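Endo-alpha-mannosidase (Bacteroides thetaiotaomicron, PDB 4ACY) acts as a family 99 glycoside hydrolase that cleaves internal alpha-mannosidic linkages, probably in N-glycans. Local coordinates at residues A[99-102]-A[103-106]; A[154-157]-A[158-161]; A[192-195]-A[196-199]; A[235-239]-A[240-244]; A[366-369]-A[370-374]. All blocks are in the same frame, centred on the assembly; numbering follows the deposited sequence.

In the fold
The five local contacts sample the turns and helices around a TIM barrel of eight parallel strands. Contacts 2 and 3 lie in the loops following the neighbouring strands 148-153 and 189-192, their centres about 9 Å apart, where Arg159 NH1 meets Tyr193 O at 2.8 Å, a probable hydrogen bond. The Glu154 side chain is about 3 Å from a bound formic acid, probably from the crystallisation liquor, though possibly marking a pocket. Contact 4 touches contact 3 through Ser195 CB and Met242 CE, 3.9 Å apart. Contact 1, opposite contacts 3 and 4 across the chain's centre, begins helix 102-115. Contact 5, on the last helix, lies about 36 Å from contact 2, centre to centre.

Contact 1: A[99-102]-A[103-106]; sequences SNDP and EIIR
Asp101 folds its carboxylate back over the first turn of the helix beginning at Pro102, and OD1 accepts from Glu103 N at 3.0 Å. The bond is bent, 140° at the hydrogen, and the N-H arrives from above the carboxylate plane. What makes it possible is the first torsion of Asp101: CG stands anti to the backbone N (chi1 -179°), beside the carbonyl carbon and hence beside the amides that follow. The other branch, OD2, rests on Ile104 CG1 at 3.5 Å, the two side chains meeting at about a right angle. Ile105 reaches in the other direction, and its CD1 ends 3.2 Å from Ser99 O. The hydroxyl of Ser99 is engaged by Tyr50 N. Backbone bonds take over at once, from Ile105 N to Asp101 O at 3.0 Å and from Arg106 N to Pro102 O at 2.8 Å. On the exposed side Glu103, bent at its second torsion, meets Arg106, bent at its third; Arg106 NH2 reaches the syn side of Glu103 OE1 at 3.2 Å in a salt bridge, OE1 lying almost in the guanidinium plane. Ile105 and Arg106 also touch Glu141 of helix 133-145, which joins two helices of the barrel's outer layer. This is an N-cap: an aspartate before the helix, a proline in its first position, and a side-chain acceptor for an early amide.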
loop_
_atom_site.group_PDB
_atom_site.type_symbol
_atom_site.label_atom_id
_atom_site.label_comp_id
_atom_site.label_asym_id
_atom_site.label_seq_id
_atom_site.Cartn_x
_atom_site.Cartn_y
_atom_site.Cartn_z
ATOM N N SER A 99 13.310 7.579 4.962
ATOM C CA SER A 99 13.185 6.546 3.939
ATOM C C SER A 99 14.462 6.424 3.106
ATOM O O SER A 99 14.656 5.431 2.404
ATOM C CB SER A 99 11.999 6.873 3.027
ATOM O OG SER A 99 10.773 6.824 3.743
ATOM N N ASN A 100 15.322 7.435 3.181
ATOM C CA ASN A 100 16.605 7.426 2.468
ATOM C C ASN A 100 17.781 6.932 3.283
ATOM O O ASN A 100 18.930 7.062 2.848
ATOM C CB ASN A 100 16.912 8.815 1.903
ATOM C CG ASN A 100 15.827 9.299 0.985
ATOM O OD1 ASN A 100 15.334 10.422 1.118
ATOM N ND2 ASN A 100 15.401 8.427 0.071
ATOM N N ASP A 101 17.495 6.362 4.448
ATOM C CA ASP A 101 18.523 5.857 5.365
ATOM C C ASP A 101 18.700 4.366 5.112
ATOM O O ASP A 101 17.790 3.584 5.392
ATOM C CB ASP A 101 18.097 6.140 6.811
ATOM C CG ASP A 101 19.121 5.681 7.851
ATOM O OD1 ASP A 101 20.059 4.933 7.505
ATOM O OD2 ASP A 101 18.958 6.057 9.035
ATOM N N PRO A 102 19.876 3.958 4.587
ATOM C CA PRO A 102 20.083 2.542 4.271
ATOM C C PRO A 102 19.862 1.618 5.467
ATOM O O PRO A 102 19.399 0.486 5.287
ATOM C CB PRO A 102 21.541 2.494 3.800
ATOM C CG PRO A 102 21.816 3.872 3.297
ATOM C CD PRO A 102 21.065 4.767 4.260
ATOM N N GLU A 103 20.166 2.089 6.675
ATOM C CA GLU A 103 19.928 1.277 7.875
ATOM C C GLU A 103 18.448 1.026 8.143
ATOM O O GLU A 103 18.055 -0.068 8.541
ATOM C CB GLU A 103 20.614 1.872 9.109
ATOM C CG GLU A 103 22.064 1.426 9.234
ATOM C CD GLU A 103 22.204 -0.095 9.177
ATOM O OE1 GLU A 103 21.845 -0.770 10.174
ATOM O OE2 GLU A 103 22.632 -0.615 8.119
ATOM N N ILE A 104 17.637 2.053 7.918
ATOM C CA ILE A 104 16.182 1.921 8.026
ATOM C C ILE A 104 15.652 0.935 6.968
ATOM O O ILE A 104 14.851 0.030 7.261
ATOM C CB ILE A 104 15.498 3.297 7.847
ATOM C CG1 ILE A 104 15.922 4.284 8.953
ATOM C CG2 ILE A 104 13.976 3.138 7.776
ATOM C CD1 ILE A 104 15.668 3.823 10.396
ATOM N N ILE A 105 16.118 1.109 5.743
ATOM C CA ILE A 105 15.697 0.251 4.631
ATOM C C ILE A 105 16.075 -1.187 4.929
ATOM O O ILE A 105 15.251 -2.072 4.801
ATOM C CB ILE A 105 16.266 0.724 3.266
ATOM C CG1 ILE A 105 15.724 2.111 2.877
ATOM C CG2 ILE A 105 15.993 -0.302 2.168
ATOM C CD1 ILE A 105 14.257 2.320 3.145
ATOM N N ARG A 106 17.313 -1.414 5.377
ATOM C CA ARG A 106 17.712 -2.760 5.808
ATOM C C ARG A 106 16.773 -3.321 6.880
ATOM O O ARG A 106 16.321 -4.464 6.785
ATOM C CB ARG A 106 19.173 -2.797 6.293
ATOM C CG ARG A 106 19.611 -4.190 6.705
ATOM C CD ARG A 106 20.986 -4.217 7.377
ATOM N NE ARG A 106 20.984 -3.622 8.722
ATOM C CZ ARG A 106 20.475 -4.191 9.821
ATOM N NH1 ARG A 106 19.899 -5.385 9.778
ATOM N NH2 ARG A 106 20.538 -3.551 10.981
#

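Contact 2: A[154-157]-A[158-161]; sequences EPFN and GRSP
A type II beta turn from Phe156 to Arg159, in the loop that leads from strand 148-153 to helix 161-175, brings an arginine back across the chain before it. Arg159 N closes the turn on Phe156 O at 3.1 Å, and Gly158 takes the third position with the positive phi (78°) that this turn type favours. The aliphatic part of Arg159 then passes over one face of the Phe156 ring: Arg159 CB stands 3.9 Å from the ring centroid in a CH-pi contact, and Arg159 CG lies 3.8 Å from Phe156 CZ. With Arg159 CG anti to its own backbone N (chi1 -171°) and a bend at the third torsion, the chain continues past the ring to where Pro155 CA sits over the centre of one guanidinium face, 3.6 Å from Arg159 CZ. Ring and guanidinium are nearly perpendicular. Arg159 NH1 lies 3.2 Å from Glu154 O and is hydrogen-bonded to Tyr193 O, in the loop after the next barrel strand. Glu154 itself turns away, its OE2 held by Thr123 OG1. Carbon meets carbon along the arginine, while the guanidinium delivers its N-H to a backbone carbonyl, so that a cation probably helps hold two adjacent loops together.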
loop_
_atom_site.group_PDB
_atom_site.type_symbol
_atom_site.label_atom_id
_atom_site.label_comp_id
_atom_site.label_asym_id
_atom_site.label_seq_id
_atom_site.Cartn_x
_atom_site.Cartn_y
_atom_site.Cartn_z
ATOM N N GLU A 154 0.533 6.501 -7.795
ATOM C CA GLU A 154 -0.312 7.394 -7.007
ATOM C C GLU A 154 -0.900 8.490 -7.893
ATOM O O GLU A 154 -0.494 8.605 -9.049
ATOM C CB GLU A 154 0.486 7.995 -5.856
ATOM C CG GLU A 154 1.038 6.927 -4.893
ATOM C CD GLU A 154 0.018 6.431 -3.894
ATOM O OE1 GLU A 154 -1.152 6.890 -3.923
ATOM O OE2 GLU A 154 0.400 5.567 -3.054
ATOM N N PRO A 155 -1.871 9.272 -7.365
ATOM C CA PRO A 155 -2.483 10.349 -8.176
ATOM C C PRO A 155 -1.618 11.601 -8.222
ATOM O O PRO A 155 -1.927 12.609 -7.582
ATOM C CB PRO A 155 -3.829 10.614 -7.467
ATOM C CG PRO A 155 -4.006 9.484 -6.475
ATOM C CD PRO A 155 -2.611 9.077 -6.107
ATOM N N PHE A 156 -0.525 11.519 -8.973
ATOM C CA PHE A 156 0.397 12.619 -9.093
ATOM C C PHE A 156 -0.170 13.683 -10.026
ATOM O O PHE A 156 -1.088 13.409 -10.818
ATOM C CB PHE A 156 1.772 12.126 -9.552
ATOM C CG PHE A 156 1.751 11.340 -10.841
ATOM C CD1 PHE A 156 1.736 11.995 -12.072
ATOM C CD2 PHE A 156 1.784 9.943 -10.820
ATOM C CE1 PHE A 156 1.739 11.273 -13.273
ATOM C CE2 PHE A 156 1.779 9.203 -12.018
ATOM C CZ PHE A 156 1.752 9.873 -13.245
ATOM N N ASN A 157 0.341 14.901 -9.877
ATOM C CA ASN A 157 -0.101 16.022 -10.695
ATOM C C ASN A 157 0.046 15.678 -12.181
ATOM O O ASN A 157 1.104 15.215 -12.627
ATOM C CB ASN A 157 0.661 17.307 -10.330
ATOM C CG ASN A 157 -0.010 18.103 -9.208
ATOM O OD1 ASN A 157 0.642 18.882 -8.512
ATOM N ND2 ASN A 157 -1.316 17.912 -9.034
ATOM N N GLY A 158 -1.045 15.870 -12.921
ATOM C CA GLY A 158 -1.089 15.648 -14.377
ATOM C C GLY A 158 -1.201 14.189 -14.788
ATOM O O GLY A 158 -0.943 13.835 -15.954
ATOM N N ARG A 159 -1.556 13.323 -13.839
ATOM C CA ARG A 159 -1.725 11.914 -14.161
ATOM C C ARG A 159 -2.791 11.700 -15.230
ATOM O O ARG A 159 -3.913 12.221 -15.138
ATOM C CB ARG A 159 -2.032 11.073 -12.915
ATOM C CG ARG A 159 -1.988 9.575 -13.203
ATOM C CD ARG A 159 -2.103 8.736 -11.918
ATOM N NE ARG A 159 -3.484 8.729 -11.439
ATOM C CZ ARG A 159 -3.952 7.952 -10.469
ATOM N NH1 ARG A 159 -3.147 7.090 -9.838
ATOM N NH2 ARG A 159 -5.241 8.026 -10.142
ATOM N N SER A 160 -2.418 10.923 -16.245
ATOM C CA SER A 160 -3.260 10.640 -17.398
ATOM C C SER A 160 -2.781 9.316 -17.997
ATOM O O SER A 160 -1.695 8.857 -17.656
ATOM C CB SER A 160 -3.111 11.752 -18.439
ATOM O OG SER A 160 -1.802 11.754 -18.985
ATOM N N PRO A 161 -3.573 8.705 -18.907
ATOM C CA PRO A 161 -3.034 7.515 -19.571
ATOM C C PRO A 161 -1.615 7.735 -20.127
ATOM O O PRO A 161 -0.755 6.864 -19.966
ATOM C CB PRO A 161 -4.061 7.254 -20.675
ATOM C CG PRO A 161 -5.365 7.687 -20.033
ATOM C CD PRO A 161 -5.001 8.909 -19.230
#

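Contact 3: A[192-195]-A[196-199]; sequences IYDS and YLIK
Ser195 O is gripped twice: Ile198 N donates to it at 3.0 Å, and Trp203 NE1 of helix 200-207 donates from outside. The first bond comes from above the carbonyl plane, as does its companion from Leu197 N to Asp194 O at 3.1 Å, and both join residues three apart, the spacing of a 3-10 turn. That turn follows directly on a type II beta turn from Ile192 to Ser195, in which Asp194 adopts a positive phi (51°). Side chains are laid along this compact path. Tyr196 holds CG between its backbone N and carbonyl carbon (chi1 60°), which swings the ring back so that one face covers the backbone of Asp194; Tyr196 CD2 is 3.9 Å from Asp194 CA. The carboxylate of Asp194 runs alongside the ring, pointing the same way but with its plane turned by 57°, and OD1 stands 3.5 Å from CE2 of Tyr196 and 3.2 Å from its OH. OD1 also lies over the rim of one face of Tyr193. Leu197 packs beside the same aspartate, its CD1 3.9 Å from Asp194 CB. The hydroxyl of Ser195 serves a different neighbour, accepting from Leu227 N at the end of the adjoining strand 223-227. The peptide carbonyls inside the turn thus have donors of their own, and one serine joins the turn to both a helix and a strand; the carboxylate, set between two tyrosines, is probably restricted in how far it can swing.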
loop_
_atom_site.group_PDB
_atom_site.type_symbol
_atom_site.label_atom_id
_atom_site.label_comp_id
_atom_site.label_asym_id
_atom_site.label_seq_id
_atom_site.Cartn_x
_atom_site.Cartn_y
_atom_site.Cartn_z
ATOM N N ILE A 192 -2.804 0.806 -9.165
ATOM C CA ILE A 192 -3.064 2.182 -9.559
ATOM C C ILE A 192 -4.114 2.777 -8.625
ATOM O O ILE A 192 -5.306 2.480 -8.724
ATOM C CB ILE A 192 -3.504 2.318 -11.033
ATOM C CG1 ILE A 192 -2.514 1.632 -11.984
ATOM C CG2 ILE A 192 -3.637 3.806 -11.387
ATOM C CD1 ILE A 192 -3.008 1.568 -13.461
ATOM N N TYR A 193 -3.651 3.612 -7.704
ATOM C CA TYR A 193 -4.516 4.191 -6.678
ATOM C C TYR A 193 -5.488 5.212 -7.278
ATOM O O TYR A 193 -5.109 6.017 -8.142
ATOM C CB TYR A 193 -3.656 4.794 -5.564
ATOM C CG TYR A 193 -4.452 5.428 -4.440
ATOM C CD1 TYR A 193 -4.836 4.687 -3.324
ATOM C CD2 TYR A 193 -4.778 6.777 -4.473
ATOM C CE1 TYR A 193 -5.569 5.288 -2.266
ATOM C CE2 TYR A 193 -5.495 7.376 -3.439
ATOM C CZ TYR A 193 -5.884 6.629 -2.343
ATOM O OH TYR A 193 -6.599 7.236 -1.309
ATOM N N ASP A 194 -6.750 5.141 -6.839
ATOM C CA ASP A 194 -7.807 6.034 -7.328
ATOM C C ASP A 194 -7.836 6.033 -8.866
ATOM O O ASP A 194 -8.051 7.062 -9.506
ATOM C CB ASP A 194 -7.618 7.468 -6.779
ATOM C CG ASP A 194 -8.211 7.657 -5.374
ATOM O OD1 ASP A 194 -8.699 6.678 -4.775
ATOM O OD2 ASP A 194 -8.166 8.797 -4.863
ATOM N N SER A 195 -7.617 4.866 -9.466
ATOM C CA SER A 195 -7.584 4.798 -10.926
ATOM C C SER A 195 -8.911 5.227 -11.542
ATOM O O SER A 195 -8.945 5.702 -12.683
ATOM C CB SER A 195 -7.232 3.395 -11.397
ATOM O OG SER A 195 -8.066 2.436 -10.794
ATOM N N TYR A 196 -9.988 5.040 -10.788
ATOM C CA TYR A 196 -11.342 5.347 -11.254
ATOM C C TYR A 196 -11.550 6.822 -11.572
ATOM O O TYR A 196 -12.565 7.185 -12.197
ATOM C CB TYR A 196 -12.383 4.883 -10.233
ATOM C CG TYR A 196 -12.238 5.539 -8.888
ATOM C CD1 TYR A 196 -12.772 6.803 -8.646
ATOM C CD2 TYR A 196 -11.546 4.898 -7.857
ATOM C CE1 TYR A 196 -12.633 7.413 -7.416
ATOM C CE2 TYR A 196 -11.390 5.499 -6.619
ATOM C CZ TYR A 196 -11.940 6.753 -6.405
ATOM O OH TYR A 196 -11.808 7.358 -5.181
ATOM N N LEU A 197 -10.601 7.666 -11.161
ATOM C CA LEU A 197 -10.638 9.087 -11.494
ATOM C C LEU A 197 -10.369 9.359 -12.968
ATOM O O LEU A 197 -10.704 10.441 -13.472
ATOM C CB LEU A 197 -9.647 9.880 -10.639
ATOM C CG LEU A 197 -9.961 9.938 -9.141
ATOM C CD1 LEU A 197 -8.888 10.759 -8.441
ATOM C CD2 LEU A 197 -11.367 10.487 -8.852
ATOM N N ILE A 198 -9.732 8.401 -13.638
ATOM C CA ILE A 198 -9.531 8.425 -15.079
ATOM C C ILE A 198 -10.561 7.459 -15.674
ATOM O O ILE A 198 -10.718 6.332 -15.209
ATOM C CB ILE A 198 -8.063 8.027 -15.445
ATOM C CG1 ILE A 198 -7.085 9.142 -15.005
ATOM C CG2 ILE A 198 -7.907 7.683 -16.951
ATOM C CD1 ILE A 198 -5.628 8.792 -15.123
ATOM N N LYS A 199 -11.287 7.920 -16.690
ATOM C CA LYS A 199 -12.393 7.160 -17.257
ATOM C C LYS A 199 -11.947 5.862 -17.944
ATOM O O LYS A 199 -10.887 5.825 -18.554
ATOM C CB LYS A 199 -13.142 8.053 -18.258
ATOM C CG LYS A 199 -13.745 9.298 -17.621
ATOM C CD LYS A 199 -15.095 8.990 -16.975
ATOM C CE LYS A 199 -15.714 10.244 -16.371
ATOM N NZ LYS A 199 -15.137 10.483 -15.015
#

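Contact 4: A[235-239]-A[240-244]; sequences PDIET and ACMDG
Ile237 O receives Met242 N at 3.1 Å, the longer of two nested bonds that make a Schellman motif at the end of helix 235-239. The inner bond runs from Cys241 N to Glu238 O at 3.0 Å. Cys241, with a positive phi of 64°, turns the chain out of the helix, while the preceding Ala240 N still makes the four-residue bond to Asp236 O, at 2.9 Å. The side chains complete the cap in the usual apolar way: Ile237 and Met242, present as selenomethionine introduced in this derivative, cross at about a right angle on the buried side, and Ile237 CG2 lies 4.0 Å from Met242 CB. With an alanine at Ile237, Met242 would probably lose the branch it packs against, and a gap would open beside the Met242 side chain. Further out, Arg216 NH2 bonds to Cys241 O and forms a salt bridge with Asp243, while Lys275 NZ takes Met242 O, so the exit from the turn is fixed from neighbouring parts of the barrel. Ala240 rests on Trp203 and Cys241 on Phe207, both of helix 200-207. In the apolar contact Ile237 CD1 touches Met242 SE at 3.8 Å.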
loop_
_atom_site.group_PDB
_atom_site.type_symbol
_atom_site.label_atom_id
_atom_site.label_comp_id
_atom_site.label_asym_id
_atom_site.label_seq_id
_atom_site.Cartn_x
_atom_site.Cartn_y
_atom_site.Cartn_z
ATOM N N PRO A 235 -17.487 -3.903 -13.729
ATOM C CA PRO A 235 -17.395 -3.843 -15.197
ATOM C C PRO A 235 -16.452 -2.764 -15.734
ATOM O O PRO A 235 -15.925 -2.914 -16.846
ATOM C CB PRO A 235 -18.842 -3.542 -15.625
ATOM C CG PRO A 235 -19.660 -4.181 -14.579
ATOM C CD PRO A 235 -18.894 -3.991 -13.282
ATOM N N ASP A 236 -16.227 -1.693 -14.961
ATOM C CA ASP A 236 -15.305 -0.642 -15.397
ATOM C C ASP A 236 -13.884 -1.182 -15.504
ATOM O O ASP A 236 -13.108 -0.694 -16.309
ATOM C CB ASP A 236 -15.317 0.574 -14.462
ATOM C CG ASP A 236 -16.640 1.320 -14.477
ATOM O OD1 ASP A 236 -17.444 1.114 -15.403
ATOM O OD2 ASP A 236 -16.873 2.114 -13.538
ATOM N N ILE A 237 -13.546 -2.165 -14.670
ATOM C CA ILE A 237 -12.233 -2.824 -14.756
ATOM C C ILE A 237 -12.075 -3.467 -16.136
ATOM O O ILE A 237 -11.023 -3.359 -16.765
ATOM C CB ILE A 237 -12.016 -3.878 -13.625
ATOM C CG1 ILE A 237 -12.049 -3.217 -12.231
ATOM C CG2 ILE A 237 -10.722 -4.684 -13.863
ATOM C CD1 ILE A 237 -11.024 -2.078 -12.019
ATOM N N GLU A 238 -13.146 -4.102 -16.607
ATOM C CA GLU A 238 -13.138 -4.792 -17.888
ATOM C C GLU A 238 -13.088 -3.794 -19.056
ATOM O O GLU A 238 -12.314 -3.968 -20.000
ATOM C CB GLU A 238 -14.348 -5.739 -17.975
ATOM C CG GLU A 238 -14.493 -6.438 -19.312
ATOM C CD GLU A 238 -15.078 -7.839 -19.216
ATOM O OE1 GLU A 238 -15.894 -8.124 -18.307
ATOM O OE2 GLU A 238 -14.709 -8.665 -20.077
ATOM N N THR A 239 -13.896 -2.742 -18.980
ATOM C CA THR A 239 -13.901 -1.698 -20.000
ATOM C C THR A 239 -12.553 -0.982 -20.088
ATOM O O THR A 239 -12.103 -0.606 -21.174
ATOM C CB THR A 239 -15.020 -0.676 -19.732
ATOM O OG1 THR A 239 -16.264 -1.378 -19.644
ATOM C CG2 THR A 239 -15.086 0.367 -20.845
ATOM N N ALA A 240 -11.917 -0.802 -18.931
ATOM C CA ALA A 240 -10.605 -0.172 -18.873
ATOM C C ALA A 240 -9.499 -1.103 -19.378
ATOM O O ALA A 240 -8.367 -0.663 -19.581
ATOM C CB ALA A 240 -10.302 0.273 -17.439
ATOM N N CYS A 241 -9.832 -2.380 -19.560
ATOM C CA CYS A 241 -8.881 -3.415 -19.997
ATOM C C CYS A 241 -7.762 -3.661 -18.985
ATOM O O CYS A 241 -6.658 -4.081 -19.342
ATOM C CB CYS A 241 -8.305 -3.107 -21.387
ATOM S SG CYS A 241 -9.584 -3.166 -22.668
HETATM N N MSE A 242 -8.060 -3.410 -17.714
HETATM C CA MSE A 242 -7.127 -3.741 -16.653
HETATM C C MSE A 242 -7.134 -5.229 -16.391
HETATM O O MSE A 242 -8.081 -5.932 -16.746
HETATM C CB MSE A 242 -7.489 -2.986 -15.386
HETATM C CG MSE A 242 -7.455 -1.541 -15.618
HETATM SE SE MSE A 242 -8.309 -0.613 -14.160
HETATM C CE MSE A 242 -6.792 0.508 -14.025
ATOM N N ASP A 243 -6.079 -5.702 -15.739
ATOM C CA ASP A 243 -5.920 -7.124 -15.458
ATOM C C ASP A 243 -6.555 -7.561 -14.159
ATOM O O ASP A 243 -6.727 -8.761 -13.915
ATOM C CB ASP A 243 -4.436 -7.460 -15.457
ATOM C CG ASP A 243 -3.797 -7.109 -16.763
ATOM O OD1 ASP A 243 -3.920 -7.926 -17.706
ATOM O OD2 ASP A 243 -3.219 -6.011 -16.873
ATOM N N GLY A 244 -6.886 -6.592 -13.316
ATOM C CA GLY A 244 -7.493 -6.918 -12.048
ATOM C C GLY A 244 -7.836 -5.699 -11.225
ATOM O O GLY A 244 -7.795 -4.565 -11.715
#

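Contact 5: A[366-369]-A[370-374]; sequences YWVD and EFRKA
Glu370 can be followed outward from the helix against two aromatic residues of the preceding turn. Its CB lies 3.8 Å from Trp367 CE3. The next atom, CG, moves over one face of Tyr366, 4.1 Å from the ring centroid in a CH-pi contact set toward the rim. A bend at the second torsion (chi2 -60°) then folds the chain back, and CD comes within 4.0 Å of Tyr366 OH, the carboxylate plane lying only 21° from that of the ring. At the tip, OE2 meets Lys373 NZ at 2.9 Å in a salt bridge approached from above the carboxylate plane. A water 2.7 Å from OE2 also donates toward Asp369 OD2, though it has more acceptors in reach than protons. Asp369 slants across the Lys373 chain, its OD2 touching Lys373 CE at 3.4 Å, while Lys373 NZ stays beyond salt-bridge distance of that carboxylate. Behind these groups the main chain keeps the regular four-residue bonds of an alpha helix, such as Phe371 N to Trp367 O at 2.8 Å. Trp367 has further partners in helix 305-316: its NE1 bonds to Asp308 and its ring stacks on Tyr311. Were Glu370 an alanine, Lys373 would probably be left without its carboxylate mate and one face of Tyr366 without its covering methylene. The lysine beside two neighbouring acids is likely to ease their mutual repulsion, while the methylene groups of Glu370 carry the apolar side of the same contact.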
loop_
_atom_site.group_PDB
_atom_site.type_symbol
_atom_site.label_atom_id
_atom_site.label_comp_id
_atom_site.label_asym_id
_atom_site.label_seq_id
_atom_site.Cartn_x
_atom_site.Cartn_y
_atom_site.Cartn_z
ATOM N N TYR A 366 1.838 -15.511 10.712
ATOM C CA TYR A 366 0.790 -16.495 10.995
ATOM C C TYR A 366 -0.248 -16.560 9.879
ATOM O O TYR A 366 -0.588 -17.636 9.388
ATOM C CB TYR A 366 0.099 -16.168 12.327
ATOM C CG TYR A 366 -1.116 -17.012 12.567
ATOM C CD1 TYR A 366 -0.990 -18.299 13.080
ATOM C CD2 TYR A 366 -2.396 -16.539 12.259
ATOM C CE1 TYR A 366 -2.105 -19.090 13.288
ATOM C CE2 TYR A 366 -3.521 -17.322 12.457
ATOM C CZ TYR A 366 -3.363 -18.598 12.983
ATOM O OH TYR A 366 -4.459 -19.386 13.196
ATOM N N TRP A 367 -0.757 -15.401 9.481
ATOM C CA TRP A 367 -1.758 -15.335 8.421
ATOM C C TRP A 367 -1.212 -15.711 7.043
ATOM O O TRP A 367 -1.910 -16.352 6.254
ATOM C CB TRP A 367 -2.419 -13.953 8.408
ATOM C CG TRP A 367 -3.381 -13.858 9.544
ATOM C CD1 TRP A 367 -3.319 -13.012 10.613
ATOM C CD2 TRP A 367 -4.527 -14.683 9.745
ATOM N NE1 TRP A 367 -4.375 -13.245 11.465
ATOM C CE2 TRP A 367 -5.133 -14.268 10.956
ATOM C CE3 TRP A 367 -5.110 -15.726 9.015
ATOM C CZ2 TRP A 367 -6.282 -14.873 11.467
ATOM C CZ3 TRP A 367 -6.272 -16.324 9.521
ATOM C CH2 TRP A 367 -6.841 -15.890 10.731
ATOM N N VAL A 368 0.021 -15.316 6.756
ATOM C CA VAL A 368 0.686 -15.760 5.526
ATOM C C VAL A 368 0.744 -17.298 5.484
ATOM O O VAL A 368 0.457 -17.903 4.456
ATOM C CB VAL A 368 2.084 -15.103 5.328
ATOM C CG1 VAL A 368 2.863 -15.755 4.173
ATOM C CG2 VAL A 368 1.948 -13.599 5.082
ATOM N N ASP A 369 1.087 -17.928 6.605
ATOM C CA ASP A 369 1.100 -19.391 6.635
ATOM C C ASP A 369 -0.304 -19.985 6.425
ATOM O O ASP A 369 -0.461 -20.969 5.686
ATOM C CB ASP A 369 1.744 -19.921 7.911
ATOM C CG ASP A 369 1.851 -21.434 7.914
ATOM O OD1 ASP A 369 2.585 -21.991 7.069
ATOM O OD2 ASP A 369 1.184 -22.059 8.756
ATOM N N GLU A 370 -1.317 -19.378 7.045
ATOM C CA GLU A 370 -2.702 -19.804 6.821
ATOM C C GLU A 370 -3.083 -19.648 5.354
ATOM O O GLU A 370 -3.794 -20.478 4.796
ATOM C CB GLU A 370 -3.687 -19.016 7.696
ATOM C CG GLU A 370 -3.614 -19.322 9.180
ATOM C CD GLU A 370 -3.902 -20.779 9.489
ATOM O OE1 GLU A 370 -4.981 -21.283 9.103
ATOM O OE2 GLU A 370 -3.041 -21.406 10.132
ATOM N N PHE A 371 -2.619 -18.563 4.740
ATOM C CA PHE A 371 -2.894 -18.291 3.330
ATOM C C PHE A 371 -2.252 -19.350 2.423
ATOM O O PHE A 371 -2.900 -19.857 1.493
ATOM C CB PHE A 371 -2.410 -16.875 2.990
ATOM C CG PHE A 371 -2.485 -16.513 1.528
ATOM C CD1 PHE A 371 -3.704 -16.453 0.853
ATOM C CD2 PHE A 371 -1.327 -16.177 0.846
ATOM C CE1 PHE A 371 -3.761 -16.084 -0.488
ATOM C CE2 PHE A 371 -1.371 -15.809 -0.501
ATOM C CZ PHE A 371 -2.594 -15.760 -1.164
ATOM N N ARG A 372 -1.004 -19.702 2.715
ATOM C CA ARG A 372 -0.284 -20.692 1.911
ATOM C C ARG A 372 -0.939 -22.064 2.029
ATOM O O ARG A 372 -1.059 -22.779 1.033
ATOM C CB ARG A 372 1.198 -20.742 2.285
ATOM C CG ARG A 372 1.957 -19.488 1.903
ATOM C CD ARG A 372 3.401 -19.524 2.385
ATOM N NE ARG A 372 4.148 -20.590 1.725
ATOM C CZ ARG A 372 4.842 -20.450 0.598
ATOM N NH1 ARG A 372 4.895 -19.278 -0.033
ATOM N NH2 ARG A 372 5.479 -21.501 0.090
ATOM N N LYS A 373 -1.391 -22.406 3.236
ATOM C CA LYS A 373 -2.106 -23.668 3.471
ATOM C C LYS A 373 -3.448 -23.713 2.729
ATOM O O LYS A 373 -3.833 -24.758 2.191
ATOM C CB LYS A 373 -2.297 -23.917 4.970
ATOM C CG LYS A 373 -0.983 -24.170 5.718
ATOM C CD LYS A 373 -1.211 -24.692 7.134
ATOM C CE LYS A 373 -1.724 -23.593 8.058
ATOM N NZ LYS A 373 -2.429 -24.140 9.253
ATOM N N ALA A 374 -4.148 -22.581 2.688
ATOM C CA ALA A 374 -5.425 -22.484 1.969
ATOM C C ALA A 374 -5.226 -22.598 0.453
ATOM O O ALA A 374 -5.999 -23.278 -0.235
ATOM C CB ALA A 374 -6.154 -21.193 2.324
HETATM O O HOH W 1 -0.508 -20.429 10.426
#